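Side-chain contacts in AB hydrolase-1 domain-containing protein (Streptococcus mutans, PDB 4L9A), which probably hydrolyses carboxylic esters, as an alpha/beta hydrolase with carboxylesterase character: residues 169-172 against 173-176; 193-196 against 197-201; 204-207 against 208-211; 241-244 against 245-248. All coordinates share one frame; numbering follows the deposited sequence.

Contact 1: residues 169-172 against 173-176; sequences KTAA and DRLN
Thr170 and Asp173 meet in a capping box at the start of helix 171-185. The N-cap residue Thr170 offers OG1 to the backbone of Asp173, with N to OG1 at 2.9 Å and an N-H...O angle of 164°. The return bond runs from Thr170 N to Asp173 OD2 over 3.2 Å; it is nearly straight, at 176°, although the donor lies above the carboxylate plane rather than within it. Two side chains thus satisfy two backbone N-H groups at the helix entrance. What allows this is the first torsion of Thr170, chi1 70°, which sets OG1 between the backbone N and the carbonyl carbon and turns it into the opening turn. The Asp173 carboxylate beside the helix N-terminus would probably gain from the helix dipole.

A second layer is added by Arg174, whose chain bends at chi3 and folds back over the cap. Its NH1 reaches Lys169 O at 2.8 Å. That oxygen lies near the guanidinium plane, whereas seen from the carbonyl the donor stands well above the plane of the C=O group. Leu168 O is a further acceptor for NH1, so the arginine ties the helix's first turn to the preceding loop. One guanidinium face covers Thr170 O, which already accepts from Arg174 N at 3.0 Å. On another side of the helix Leu175 packs against Trp195 and Tyr198 of helix 188-206. Beyond the box the helical pattern is regular, with Leu175 N bound to Ala171 O at 2.8 Å.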
ATOM      1  N   LYS A 169      -3.355  -3.318  24.207  1.00 52.39           N
ATOM      2  CA  LYS A 169      -3.184  -2.184  25.107  1.00 54.98           C
ATOM      3  C   LYS A 169      -1.865  -1.449  24.896  1.00 53.77           C
ATOM      4  O   LYS A 169      -1.850  -0.238  24.665  1.00 53.20           O
ATOM      5  CB  LYS A 169      -3.244  -2.650  26.569  1.00 54.89           C
ATOM      6  CG  LYS A 169      -4.367  -3.616  26.898  1.00 65.90           C
ATOM      7  CD  LYS A 169      -5.653  -2.895  27.231  1.00 66.80           C
ATOM      8  CE  LYS A 169      -6.571  -3.787  28.067  1.00 80.01           C
ATOM      9  NZ  LYS A 169      -6.800  -5.129  27.451  1.00 80.31           N
ATOM     10  N   THR A 170      -0.760  -2.185  25.005  1.00 57.33           N
ATOM     11  CA  THR A 170       0.576  -1.588  25.039  1.00 50.98           C
ATOM     12  C   THR A 170       1.265  -1.553  23.673  1.00 50.27           C
ATOM     13  O   THR A 170       0.845  -2.216  22.723  1.00 46.64           O
ATOM     14  CB  THR A 170       1.507  -2.338  26.022  1.00 53.99           C
ATOM     15  OG1 THR A 170       1.820  -3.631  25.492  1.00 55.80           O
ATOM     16  CG2 THR A 170       0.846  -2.499  27.394  1.00 57.60           C
ATOM     17  N   ALA A 171       2.334  -0.770  23.583  1.00 53.48           N
ATOM     18  CA  ALA A 171       3.142  -0.724  22.373  1.00 53.01           C
ATOM     19  C   ALA A 171       3.687  -2.121  22.082  1.00 53.44           C
ATOM     20  O   ALA A 171       3.666  -2.583  20.938  1.00 44.63           O
ATOM     21  CB  ALA A 171       4.271   0.276  22.534  1.00 55.26           C
ATOM     22  N   ALA A 172       4.156  -2.799  23.127  1.00 47.11           N
ATOM     23  CA  ALA A 172       4.608  -4.181  23.004  1.00 47.08           C
ATOM     24  C   ALA A 172       3.507  -5.108  22.468  1.00 46.23           C
ATOM     25  O   ALA A 172       3.757  -5.924  21.582  1.00 45.78           O
ATOM     26  CB  ALA A 172       5.145  -4.693  24.338  1.00 53.54           C
ATOM     27  N   ASP A 173       2.295  -4.992  23.007  1.00 46.56           N
ATOM     28  CA  ASP A 173       1.167  -5.773  22.487  1.00 44.70           C
ATOM     29  C   ASP A 173       1.006  -5.563  20.982  1.00 45.42           C
ATOM     30  O   ASP A 173       0.858  -6.521  20.219  1.00 41.03           O
ATOM     31  CB  ASP A 173      -0.147  -5.386  23.175  1.00 45.93           C
ATOM     32  CG  ASP A 173      -0.226  -5.858  24.619  1.00 55.39           C
ATOM     33  OD1 ASP A 173       0.553  -6.752  25.018  1.00 56.54           O
ATOM     34  OD2 ASP A 173      -1.089  -5.334  25.354  1.00 54.67           O
ATOM     35  N   ARG A 174       1.008  -4.300  20.562  1.00 39.70           N
ATOM     36  CA  ARG A 174       0.797  -3.981  19.154  1.00 39.48           C
ATOM     37  C   ARG A 174       1.947  -4.486  18.298  1.00 36.79           C
ATOM     38  O   ARG A 174       1.725  -5.031  17.215  1.00 35.97           O
ATOM     39  CB  ARG A 174       0.563  -2.484  18.954  1.00 39.76           C
ATOM     40  CG  ARG A 174      -0.766  -2.031  19.542  1.00 46.76           C
ATOM     41  CD  ARG A 174      -1.043  -0.566  19.291  1.00 48.77           C
ATOM     42  NE  ARG A 174      -0.107   0.300  19.998  1.00 53.87           N
ATOM     43  CZ  ARG A 174      -0.213   0.637  21.280  1.00 53.08           C
ATOM     44  NH1 ARG A 174      -1.212   0.170  22.016  1.00 55.44           N
ATOM     45  NH2 ARG A 174       0.692   1.438  21.825  1.00 56.54           N
ATOM     46  N   LEU A 175       3.169  -4.323  18.801  1.00 36.81           N
ATOM     47  CA  LEU A 175       4.349  -4.840  18.121  1.00 35.94           C
ATOM     48  C   LEU A 175       4.301  -6.370  18.056  1.00 37.88           C
ATOM     49  O   LEU A 175       4.468  -6.956  16.992  1.00 42.35           O
ATOM     50  CB  LEU A 175       5.620  -4.370  18.838  1.00 45.74           C
ATOM     51  CG  LEU A 175       6.972  -4.607  18.163  1.00 48.81           C
ATOM     52  CD1 LEU A 175       7.096  -3.768  16.908  1.00 44.34           C
ATOM     53  CD2 LEU A 175       8.117  -4.276  19.123  1.00 58.02           C
ATOM     54  N   ASN A 176       4.068  -7.013  19.197  1.00 45.01           N
ATOM     55  CA  ASN A 176       3.978  -8.475  19.248  1.00 49.67           C
ATOM     56  C   ASN A 176       2.881  -9.074  18.360  1.00 49.03           C
ATOM     57  O   ASN A 176       3.024 -10.185  17.843  1.00 45.87           O
ATOM     58  CB  ASN A 176       3.821  -8.958  20.692  1.00 52.04           C
ATOM     59  CG  ASN A 176       5.058  -8.676  21.536  1.00 59.92           C
ATOM     60  OD1 ASN A 176       6.167  -8.555  21.011  1.00 59.64           O
ATOM     61  ND2 ASN A 176       4.872  -8.570  22.848  1.00 66.32           N
TER

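Contact 2: residues 193-196 against 197-201; sequences QLWR and GYDYC
Trp195 O accepts from Asp199 N at 2.9 Å, the shortest of the four i to i+4 backbone bonds of helix 188-206 that cross between 193-196 and 197-201.

The main side-chain meeting is that of Trp195 with Tyr198, an i to i+3 aromatic pair on one side of the helix whose members run side by side in the same direction. Trp195 CZ3 stands over the centre of the tyrosine ring, 3.4 Å from Tyr198 CG. The planes make 52° with the six-membered ring centroid 4.8 Å from that of Tyr198, which makes the pair oblique, neither a stack nor a T-shape. Different first torsions bring them together: Trp195 CG lies beside its own backbone N (chi1 -73°), while Tyr198 CG points opposite to its N (chi1 -177°). At the indole's polar end, NE1 is hydrogen-bonded to Ser182 OG. On the outer side, Arg196 NH1 makes a weak bond to Gln193 OE1 at 3.0 Å.

The aromatic pair packs against helix 171-185, where both rings touch Leu175 and Trp195 also meets Leu178. Phe53 and Phe52, in a loop, meet Trp195 and Tyr198 respectively, and Leu194 reaches Asp57 of helix 55-58.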
ATOM      1  N   GLN A 193      14.070 -10.252   7.566  1.00 36.18           N
ATOM      2  CA  GLN A 193      14.338  -9.129   6.677  1.00 32.02           C
ATOM      3  C   GLN A 193      13.249  -8.062   6.880  1.00 32.28           C
ATOM      4  O   GLN A 193      13.547  -6.888   7.085  1.00 29.63           O
ATOM      5  CB  GLN A 193      14.428  -9.597   5.216  1.00 36.21           C
ATOM      6  CG  GLN A 193      15.050  -8.569   4.262  1.00 40.99           C
ATOM      7  CD  GLN A 193      16.506  -8.233   4.614  1.00 46.39           C
ATOM      8  OE1 GLN A 193      17.293  -9.115   4.950  1.00 45.96           O
ATOM      9  NE2 GLN A 193      16.858  -6.948   4.538  1.00 41.95           N
ATOM     10  N   LEU A 194      11.988  -8.480   6.862  1.00 26.79           N
ATOM     11  CA  LEU A 194      10.886  -7.568   7.163  1.00 25.87           C
ATOM     12  C   LEU A 194      11.182  -6.765   8.433  1.00 25.04           C
ATOM     13  O   LEU A 194      11.023  -5.547   8.456  1.00 25.75           O
ATOM     14  CB  LEU A 194       9.579  -8.341   7.347  1.00 27.21           C
ATOM     15  CG  LEU A 194       8.309  -7.513   7.586  1.00 29.94           C
ATOM     16  CD1 LEU A 194       7.928  -6.740   6.332  1.00 26.07           C
ATOM     17  CD2 LEU A 194       7.145  -8.427   8.023  1.00 23.38           C
ATOM     18  N   TRP A 195      11.617  -7.440   9.491  1.00 24.13           N
ATOM     19  CA  TRP A 195      11.823  -6.735  10.752  1.00 30.02           C
ATOM     20  C   TRP A 195      13.121  -5.916  10.791  1.00 29.56           C
ATOM     21  O   TRP A 195      13.221  -4.953  11.551  1.00 30.19           O
ATOM     22  CB  TRP A 195      11.652  -7.670  11.962  1.00 33.93           C
ATOM     23  CG  TRP A 195      10.188  -7.996  12.146  1.00 30.56           C
ATOM     24  CD1 TRP A 195       9.539  -9.112  11.725  1.00 30.43           C
ATOM     25  CD2 TRP A 195       9.188  -7.136  12.710  1.00 29.34           C
ATOM     26  NE1 TRP A 195       8.194  -9.018  12.021  1.00 30.80           N
ATOM     27  CE2 TRP A 195       7.959  -7.814  12.633  1.00 28.26           C
ATOM     28  CE3 TRP A 195       9.220  -5.864  13.300  1.00 28.25           C
ATOM     29  CZ2 TRP A 195       6.765  -7.263  13.111  1.00 32.60           C
ATOM     30  CZ3 TRP A 195       8.041  -5.318  13.776  1.00 33.46           C
ATOM     31  CH2 TRP A 195       6.830  -6.019  13.682  1.00 28.51           C
ATOM     32  N   ARG A 196      14.096  -6.280   9.963  1.00 25.30           N
ATOM     33  CA  ARG A 196      15.295  -5.448   9.842  1.00 32.70           C
ATOM     34  C   ARG A 196      14.919  -4.058   9.330  1.00 30.90           C
ATOM     35  O   ARG A 196      15.443  -3.061   9.798  1.00 28.69           O
ATOM     36  CB  ARG A 196      16.344  -6.089   8.934  1.00 35.52           C
ATOM     37  CG  ARG A 196      17.093  -7.229   9.576  1.00 40.87           C
ATOM     38  CD  ARG A 196      18.221  -7.740   8.686  1.00 36.29           C
ATOM     39  NE  ARG A 196      18.812  -8.950   9.260  1.00 43.07           N
ATOM     40  CZ  ARG A 196      18.645 -10.173   8.764  1.00 43.60           C
ATOM     41  NH1 ARG A 196      17.917 -10.356   7.662  1.00 37.68           N
ATOM     42  NH2 ARG A 196      19.213 -11.213   9.367  1.00 40.61           N
ATOM     43  N   GLY A 197      13.992  -3.993   8.380  1.00 26.74           N
ATOM     44  CA  GLY A 197      13.533  -2.708   7.875  1.00 24.54           C
ATOM     45  C   GLY A 197      12.754  -1.902   8.906  1.00 30.50           C
ATOM     46  O   GLY A 197      12.974  -0.697   9.079  1.00 23.97           O
ATOM     47  N   TYR A 198      11.823  -2.566   9.583  1.00 23.16           N
ATOM     48  CA  TYR A 198      11.097  -1.941  10.683  1.00 25.02           C
ATOM     49  C   TYR A 198      12.062  -1.331  11.693  1.00 25.12           C
ATOM     50  O   TYR A 198      11.926  -0.169  12.084  1.00 26.82           O
ATOM     51  CB  TYR A 198      10.225  -2.982  11.393  1.00 31.28           C
ATOM     52  CG  TYR A 198       9.378  -2.406  12.504  1.00 31.07           C
ATOM     53  CD1 TYR A 198       9.922  -2.138  13.747  1.00 32.65           C
ATOM     54  CD2 TYR A 198       8.033  -2.124  12.299  1.00 31.79           C
ATOM     55  CE1 TYR A 198       9.151  -1.608  14.759  1.00 30.53           C
ATOM     56  CE2 TYR A 198       7.256  -1.595  13.300  1.00 30.64           C
ATOM     57  CZ  TYR A 198       7.817  -1.340  14.527  1.00 31.06           C
ATOM     58  OH  TYR A 198       7.048  -0.816  15.534  1.00 33.68           O
ATOM     59  N   ASP A 199      13.017  -2.136  12.139  1.00 24.63           N
ATOM     60  CA  ASP A 199      13.922  -1.734  13.205  1.00 28.63           C
ATOM     61  C   ASP A 199      14.863  -0.604  12.741  1.00 33.02           C
ATOM     62  O   ASP A 199      15.244   0.265  13.529  1.00 28.33           O
ATOM     63  CB  ASP A 199      14.739  -2.932  13.696  1.00 35.48           C
ATOM     64  CG  ASP A 199      13.888  -3.975  14.422  1.00 38.94           C
ATOM     65  OD1 ASP A 199      12.779  -3.639  14.891  1.00 36.04           O
ATOM     66  OD2 ASP A 199      14.345  -5.133  14.540  1.00 36.66           O
ATOM     67  N   TYR A 200      15.248  -0.633  11.469  1.00 30.07           N
ATOM     68  CA  TYR A 200      16.101   0.417  10.919  1.00 32.96           C
ATOM     69  C   TYR A 200      15.307   1.716  10.916  1.00 32.11           C
ATOM     70  O   TYR A 200      15.783   2.746  11.374  1.00 30.61           O
ATOM     71  CB  TYR A 200      16.532   0.061   9.502  1.00 33.82           C
ATOM     72  CG  TYR A 200      17.136   1.209   8.726  1.00 33.23           C
ATOM     73  CD1 TYR A 200      16.340   2.042   7.944  1.00 31.38           C
ATOM     74  CD2 TYR A 200      18.507   1.455   8.765  1.00 41.97           C
ATOM     75  CE1 TYR A 200      16.888   3.085   7.225  1.00 32.42           C
ATOM     76  CE2 TYR A 200      19.069   2.498   8.054  1.00 39.71           C
ATOM     77  CZ  TYR A 200      18.261   3.305   7.286  1.00 37.23           C
ATOM     78  OH  TYR A 200      18.821   4.341   6.580  1.00 34.55           O
ATOM     79  N   CYS A 201      14.082   1.649  10.405  1.00 23.12           N
ATOM     80  CA  CYS A 201      13.198   2.809  10.397  1.00 22.56           C
ATOM     81  C   CYS A 201      12.992   3.392  11.808  1.00 26.24           C
ATOM     82  O   CYS A 201      13.143   4.602  12.030  1.00 25.85           O
ATOM     83  CB  CYS A 201      11.842   2.429   9.793  1.00 20.02           C
ATOM     84  SG  CYS A 201      10.696   3.803   9.759  1.00 24.22           S
TER

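Contact 3: residues 204-207 against 208-211; sequences QLND and VQSL
Helix 188-206 gives way here to a type I beta turn, Val208 to Leu211, and Leu205 O is the atom on which the change is made. Two successive N-H groups converge on it. Gln209 N approaches at 2.9 Å, close to the line of the carbonyl bond, with a C=O...N angle of 170°. Val208 N comes to the same Leu205 O at 3.1 Å from well above the carbonyl plane, with a less straight N-H...O angle of 143°. One bond thus keeps the i to i+4 spacing of the helix while the other has already shortened to i+3. The turn that follows is closed by Leu211 N on Val208 O at 3.0 Å.

Around this oxygen the side chain of Gln209 folds back alongside the helix. Its chi1 of 65° places CG between the backbone N and the carbonyl carbon, bringing CG to 3.2 Å from Leu205 O; beyond CG the chain is extended. The amide therefore lies next to Leu205 CB, and its NE2 is hydrogen-bonded to Gln202 OE1, seven residues earlier, on helix 188-206.

Apolar contact between the segments is slight. Leu205 is buried against Phe52 and Val85, while Val208 leans on Phe214 farther along the same loop. The two side chains come together through single methyl groups, Leu205 CD2 and Val208 CG2, at 4.3 Å.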
ATOM      1  N   GLN A 204      16.059   5.253  13.063  1.00 29.36           N
ATOM      2  CA  GLN A 204      16.165   6.599  12.501  1.00 32.92           C
ATOM      3  C   GLN A 204      15.097   7.530  13.110  1.00 29.01           C
ATOM      4  O   GLN A 204      15.363   8.694  13.402  1.00 26.80           O
ATOM      5  CB  GLN A 204      16.040   6.574  10.967  1.00 31.68           C
ATOM      6  CG  GLN A 204      16.898   5.517  10.264  1.00 36.64           C
ATOM      7  CD  GLN A 204      18.374   5.589  10.640  1.00 47.32           C
ATOM      8  OE1 GLN A 204      18.961   6.673  10.713  1.00 39.22           O
ATOM      9  NE2 GLN A 204      18.979   4.427  10.889  1.00 51.00           N
ATOM     10  N   LEU A 205      13.888   7.017  13.302  1.00 26.52           N
ATOM     11  CA  LEU A 205      12.811   7.820  13.878  1.00 25.04           C
ATOM     12  C   LEU A 205      13.089   8.270  15.301  1.00 28.95           C
ATOM     13  O   LEU A 205      12.574   9.296  15.734  1.00 30.73           O
ATOM     14  CB  LEU A 205      11.474   7.084  13.809  1.00 26.77           C
ATOM     15  CG  LEU A 205      10.801   7.141  12.436  1.00 25.80           C
ATOM     16  CD1 LEU A 205       9.666   6.109  12.369  1.00 22.60           C
ATOM     17  CD2 LEU A 205      10.269   8.536  12.142  1.00 25.28           C
ATOM     18  N   ASN A 206      13.903   7.514  16.032  1.00 30.72           N
ATOM     19  CA  ASN A 206      14.259   7.902  17.390  1.00 29.44           C
ATOM     20  C   ASN A 206      14.854   9.316  17.434  1.00 37.51           C
ATOM     21  O   ASN A 206      14.711  10.032  18.429  1.00 32.68           O
ATOM     22  CB  ASN A 206      15.249   6.896  18.007  1.00 35.14           C
ATOM     23  CG  ASN A 206      14.590   5.576  18.375  1.00 39.04           C
ATOM     24  OD1 ASN A 206      13.368   5.499  18.490  1.00 40.99           O
ATOM     25  ND2 ASN A 206      15.399   4.533  18.570  1.00 37.83           N
ATOM     26  N   ASP A 207      15.526   9.709  16.354  1.00 33.22           N
ATOM     27  CA  ASP A 207      16.208  10.998  16.323  1.00 34.69           C
ATOM     28  C   ASP A 207      15.235  12.163  16.249  1.00 33.66           C
ATOM     29  O   ASP A 207      15.527  13.235  16.756  1.00 36.33           O
ATOM     30  CB  ASP A 207      17.174  11.092  15.132  1.00 36.71           C
ATOM     31  CG  ASP A 207      18.352  10.157  15.256  1.00 35.25           C
ATOM     32  OD1 ASP A 207      18.740   9.849  16.395  1.00 36.57           O
ATOM     33  OD2 ASP A 207      18.892   9.733  14.215  1.00 31.58           O
ATOM     34  N   VAL A 208      14.090  11.968  15.603  1.00 28.32           N
ATOM     35  CA  VAL A 208      13.182  13.095  15.364  1.00 33.61           C
ATOM     36  C   VAL A 208      11.777  13.022  15.984  1.00 40.22           C
ATOM     37  O   VAL A 208      11.139  14.057  16.194  1.00 40.24           O
ATOM     38  CB  VAL A 208      13.006  13.337  13.857  1.00 34.59           C
ATOM     39  CG1 VAL A 208      14.314  13.765  13.249  1.00 36.91           C
ATOM     40  CG2 VAL A 208      12.470  12.087  13.180  1.00 31.59           C
ATOM     41  N   GLN A 209      11.286  11.823  16.275  1.00 36.69           N
ATOM     42  CA  GLN A 209       9.859  11.688  16.562  1.00 44.52           C
ATOM     43  C   GLN A 209       9.388  12.393  17.841  1.00 52.23           C
ATOM     44  O   GLN A 209       8.206  12.694  17.983  1.00 52.90           O
ATOM     45  CB  GLN A 209       9.426  10.224  16.548  1.00 45.81           C
ATOM     46  CG  GLN A 209      10.050   9.375  17.621  1.00 49.57           C
ATOM     47  CD  GLN A 209       9.727   7.915  17.427  1.00 52.23           C
ATOM     48  OE1 GLN A 209       8.866   7.560  16.616  1.00 48.41           O
ATOM     49  NE2 GLN A 209      10.416   7.054  18.166  1.00 60.77           N
ATOM     50  N   SER A 210      10.308  12.677  18.755  1.00 52.13           N
ATOM     51  CA  SER A 210       9.949  13.346  20.001  1.00 56.42           C
ATOM     52  C   SER A 210      10.105  14.861  19.925  1.00 60.17           C
ATOM     53  O   SER A 210       9.948  15.557  20.931  1.00 62.74           O
ATOM     54  CB  SER A 210      10.775  12.791  21.158  1.00 54.60           C
ATOM     55  OG  SER A 210      10.613  11.398  21.239  1.00 62.34           O
ATOM     56  N   LEU A 211      10.421  15.371  18.738  1.00 49.67           N
ATOM     57  CA  LEU A 211      10.500  16.813  18.543  1.00 47.08           C
ATOM     58  C   LEU A 211       9.115  17.441  18.368  1.00 50.11           C
ATOM     59  O   LEU A 211       8.219  16.836  17.772  1.00 46.42           O
ATOM     60  CB  LEU A 211      11.406  17.138  17.364  1.00 45.06           C
ATOM     61  CG  LEU A 211      12.844  16.681  17.593  1.00 42.48           C
ATOM     62  CD1 LEU A 211      13.722  16.943  16.370  1.00 48.83           C
ATOM     63  CD2 LEU A 211      13.412  17.371  18.830  1.00 46.83           C
TER

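Contact 4: residues 241-244 against 245-248; sequences SFRE and KEYL
Bends at chi2 (-128°) and chi3 carry the Arg243 guanidinium alongside Glu246, whose own chain reaches out straight with CG opposite its backbone N (chi1 166°). The bent path is only approximate, because Arg243 CD and Glu246 OE1 are modelled too close together. The two residues form an i to i+3 salt bridge at the N-terminus of helix 244-248, with Arg243 in the N-cap position. Its sound bond is Arg243 NH1 to Glu246 OE2 at 2.8 Å, arriving on the syn side of the carboxylate; any share taken by OE1 is weak and doubtful. The two flat groups are twisted 40° apart.

Tyr247 crosses the arginine obliquely. Its OH lies over one face of the guanidinium, 3.5 Å from Arg243 NH1, and is hydrogen-bonded to Pro143 O. Further partners fix both charged ends: Arg243 NH2 forms a salt bridge with Glu142 OE1, while the Glu246 carboxylate is held by Tyr158 OH and Thr145 OG1. The buried ion pair thus joins this short helix to the chain that follows strand 134-141.

Backbone bonds start the helix, with Tyr247 N on Arg243 O at 3.2 Å and Leu248 N on Glu244 O at 2.9 Å. Glu244 and Leu248 lie side by side beside Leu261 of strand 260-263, Glu244 CG touching Leu248 CD1 at 4.0 Å. A water accepts from Lys245 N at 2.9 Å and gives a weak bond to Phe242 O.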
ATOM      1  N   SER A 241     -14.615 -10.272   5.396  1.00 29.63           N
ATOM      2  CA  SER A 241     -16.040 -10.288   5.061  1.00 28.80           C
ATOM      3  C   SER A 241     -16.871  -9.188   5.731  1.00 36.29           C
ATOM      4  O   SER A 241     -17.808  -8.673   5.128  1.00 28.97           O
ATOM      5  CB  SER A 241     -16.672 -11.658   5.371  1.00 34.31           C
ATOM      6  OG  SER A 241     -16.542 -11.979   6.742  1.00 40.19           O
ATOM      7  N   PHE A 242     -16.544  -8.819   6.966  1.00 36.34           N
ATOM      8  CA  PHE A 242     -17.395  -7.861   7.673  1.00 37.58           C
ATOM      9  C   PHE A 242     -17.374  -6.437   7.083  1.00 35.28           C
ATOM     10  O   PHE A 242     -18.197  -5.598   7.440  1.00 32.64           O
ATOM     11  CB  PHE A 242     -17.112  -7.856   9.178  1.00 33.97           C
ATOM     12  CG  PHE A 242     -15.741  -7.366   9.546  1.00 32.87           C
ATOM     13  CD1 PHE A 242     -15.491  -6.011   9.687  1.00 34.09           C
ATOM     14  CD2 PHE A 242     -14.707  -8.261   9.775  1.00 37.64           C
ATOM     15  CE1 PHE A 242     -14.225  -5.554  10.033  1.00 35.47           C
ATOM     16  CE2 PHE A 242     -13.437  -7.809  10.117  1.00 37.22           C
ATOM     17  CZ  PHE A 242     -13.197  -6.457  10.244  1.00 34.66           C
ATOM     18  N   ARG A 243     -16.454  -6.179   6.162  1.00 31.21           N
ATOM     19  CA  ARG A 243     -16.390  -4.882   5.499  1.00 28.67           C
ATOM     20  C   ARG A 243     -17.036  -4.849   4.115  1.00 33.17           C
ATOM     21  O   ARG A 243     -16.855  -3.887   3.375  1.00 33.26           O
ATOM     22  CB  ARG A 243     -14.934  -4.443   5.379  1.00 24.97           C
ATOM     23  CG  ARG A 243     -14.351  -4.057   6.708  1.00 34.55           C
ATOM     24  CD  ARG A 243     -13.720  -2.698   6.601  1.00 44.27           C
ATOM     25  NE  ARG A 243     -12.296  -2.840   6.555  1.00 41.68           N
ATOM     26  CZ  ARG A 243     -11.437  -1.874   6.256  1.00 39.64           C
ATOM     27  NH1 ARG A 243     -11.838  -0.643   5.945  1.00 31.02           N
ATOM     28  NH2 ARG A 243     -10.159  -2.169   6.267  1.00 33.76           N
ATOM     29  N   GLU A 244     -17.800  -5.880   3.770  1.00 34.65           N
ATOM     30  CA  GLU A 244     -18.335  -5.995   2.412  1.00 33.11           C
ATOM     31  C   GLU A 244     -19.121  -4.763   1.928  1.00 37.64           C
ATOM     32  O   GLU A 244     -18.860  -4.240   0.839  1.00 33.19           O
ATOM     33  CB  GLU A 244     -19.187  -7.260   2.271  1.00 34.13           C
ATOM     34  CG  GLU A 244     -19.811  -7.433   0.885  1.00 38.48           C
ATOM     35  CD  GLU A 244     -20.883  -8.515   0.858  1.00 44.10           C
ATOM     36  OE1 GLU A 244     -21.507  -8.761   1.906  1.00 47.24           O
ATOM     37  OE2 GLU A 244     -21.092  -9.124  -0.204  1.00 48.15           O
ATOM     38  N   LYS A 245     -20.081  -4.304   2.727  1.00 34.93           N
ATOM     39  CA  LYS A 245     -20.931  -3.184   2.314  1.00 35.61           C
ATOM     40  C   LYS A 245     -20.134  -1.893   2.088  1.00 32.17           C
ATOM     41  O   LYS A 245     -20.325  -1.189   1.093  1.00 35.15           O
ATOM     42  CB  LYS A 245     -22.042  -2.938   3.334  1.00 37.33           C
ATOM     43  CG  LYS A 245     -23.014  -1.858   2.904  1.00 47.58           C
ATOM     44  CD  LYS A 245     -24.128  -1.663   3.918  1.00 57.92           C
ATOM     45  CE  LYS A 245     -25.048  -0.533   3.482  1.00 66.39           C
ATOM     46  NZ  LYS A 245     -25.546  -0.744   2.089  1.00 69.61           N
ATOM     47  N   GLU A 246     -19.254  -1.591   3.032  1.00 29.51           N
ATOM     48  CA  GLU A 246     -18.362  -0.441   2.939  1.00 33.22           C
ATOM     49  C   GLU A 246     -17.653  -0.407   1.577  1.00 31.67           C
ATOM     50  O   GLU A 246     -17.701   0.596   0.867  1.00 32.30           O
ATOM     51  CB  GLU A 246     -17.342  -0.495   4.084  1.00 26.69           C
ATOM     52  CG  GLU A 246     -16.131   0.449   3.920  1.00 34.34           C
ATOM     53  CD  GLU A 246     -15.017   0.153   4.924  1.00 32.28           C
ATOM     54  OE1 GLU A 246     -15.205  -0.740   5.778  1.00 31.72           O
ATOM     55  OE2 GLU A 246     -13.950   0.801   4.853  1.00 32.11           O
ATOM     56  N   TYR A 247     -17.025  -1.518   1.210  1.00 26.50           N
ATOM     57  CA  TYR A 247     -16.311  -1.609  -0.060  1.00 26.79           C
ATOM     58  C   TYR A 247     -17.225  -1.586  -1.294  1.00 29.36           C
ATOM     59  O   TYR A 247     -16.914  -0.925  -2.279  1.00 28.84           O
ATOM     60  CB  TYR A 247     -15.348  -2.799  -0.067  1.00 25.43           C
ATOM     61  CG  TYR A 247     -14.086  -2.477   0.703  1.00 28.85           C
ATOM     62  CD1 TYR A 247     -13.237  -1.452   0.278  1.00 27.59           C
ATOM     63  CD2 TYR A 247     -13.756  -3.163   1.857  1.00 29.68           C
ATOM     64  CE1 TYR A 247     -12.099  -1.137   0.967  1.00 25.41           C
ATOM     65  CE2 TYR A 247     -12.608  -2.850   2.561  1.00 31.13           C
ATOM     66  CZ  TYR A 247     -11.786  -1.838   2.107  1.00 25.60           C
ATOM     67  OH  TYR A 247     -10.652  -1.522   2.800  1.00 23.58           O
ATOM     68  N   LEU A 248     -18.368  -2.265  -1.217  1.00 31.06           N
ATOM     69  CA  LEU A 248     -19.355  -2.197  -2.292  1.00 33.35           C
ATOM     70  C   LEU A 248     -19.781  -0.758  -2.592  1.00 36.40           C
ATOM     71  O   LEU A 248     -20.015  -0.405  -3.746  1.00 32.26           O
ATOM     72  CB  LEU A 248     -20.587  -3.044  -1.953  1.00 35.91           C
ATOM     73  CG  LEU A 248     -20.434  -4.561  -2.071  1.00 38.62           C
ATOM     74  CD1 LEU A 248     -21.786  -5.245  -1.833  1.00 38.72           C
ATOM     75  CD2 LEU A 248     -19.875  -4.931  -3.448  1.00 39.15           C
TER
HETATM   76  O   HOH W   1     -20.838  -5.216   5.349  1.00 32.33           O

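Overall arrangement
Contacts 1, 2 and 3 follow one another along two successive helices, 171-185 and 188-206, on the same side of the chain's centre. Contact 1 opens the first helix; contact 2 lies within the second and contact 3 at its end, their centres about 16 Å apart. Contacts 1 and 2 touch directly, Leu175 CD1 lying 3.6 Å from Trp195 CZ3, whereas the nearest atoms of contacts 1 and 3 are about 10 Å apart. Contact 4 follows strand 235-239 of the central sheet, on the opposite side of the chain's centre from contact 2, with centres about 32 Å apart. All four lie in helices and loops around the central sheet of the alpha/beta hydrolase fold.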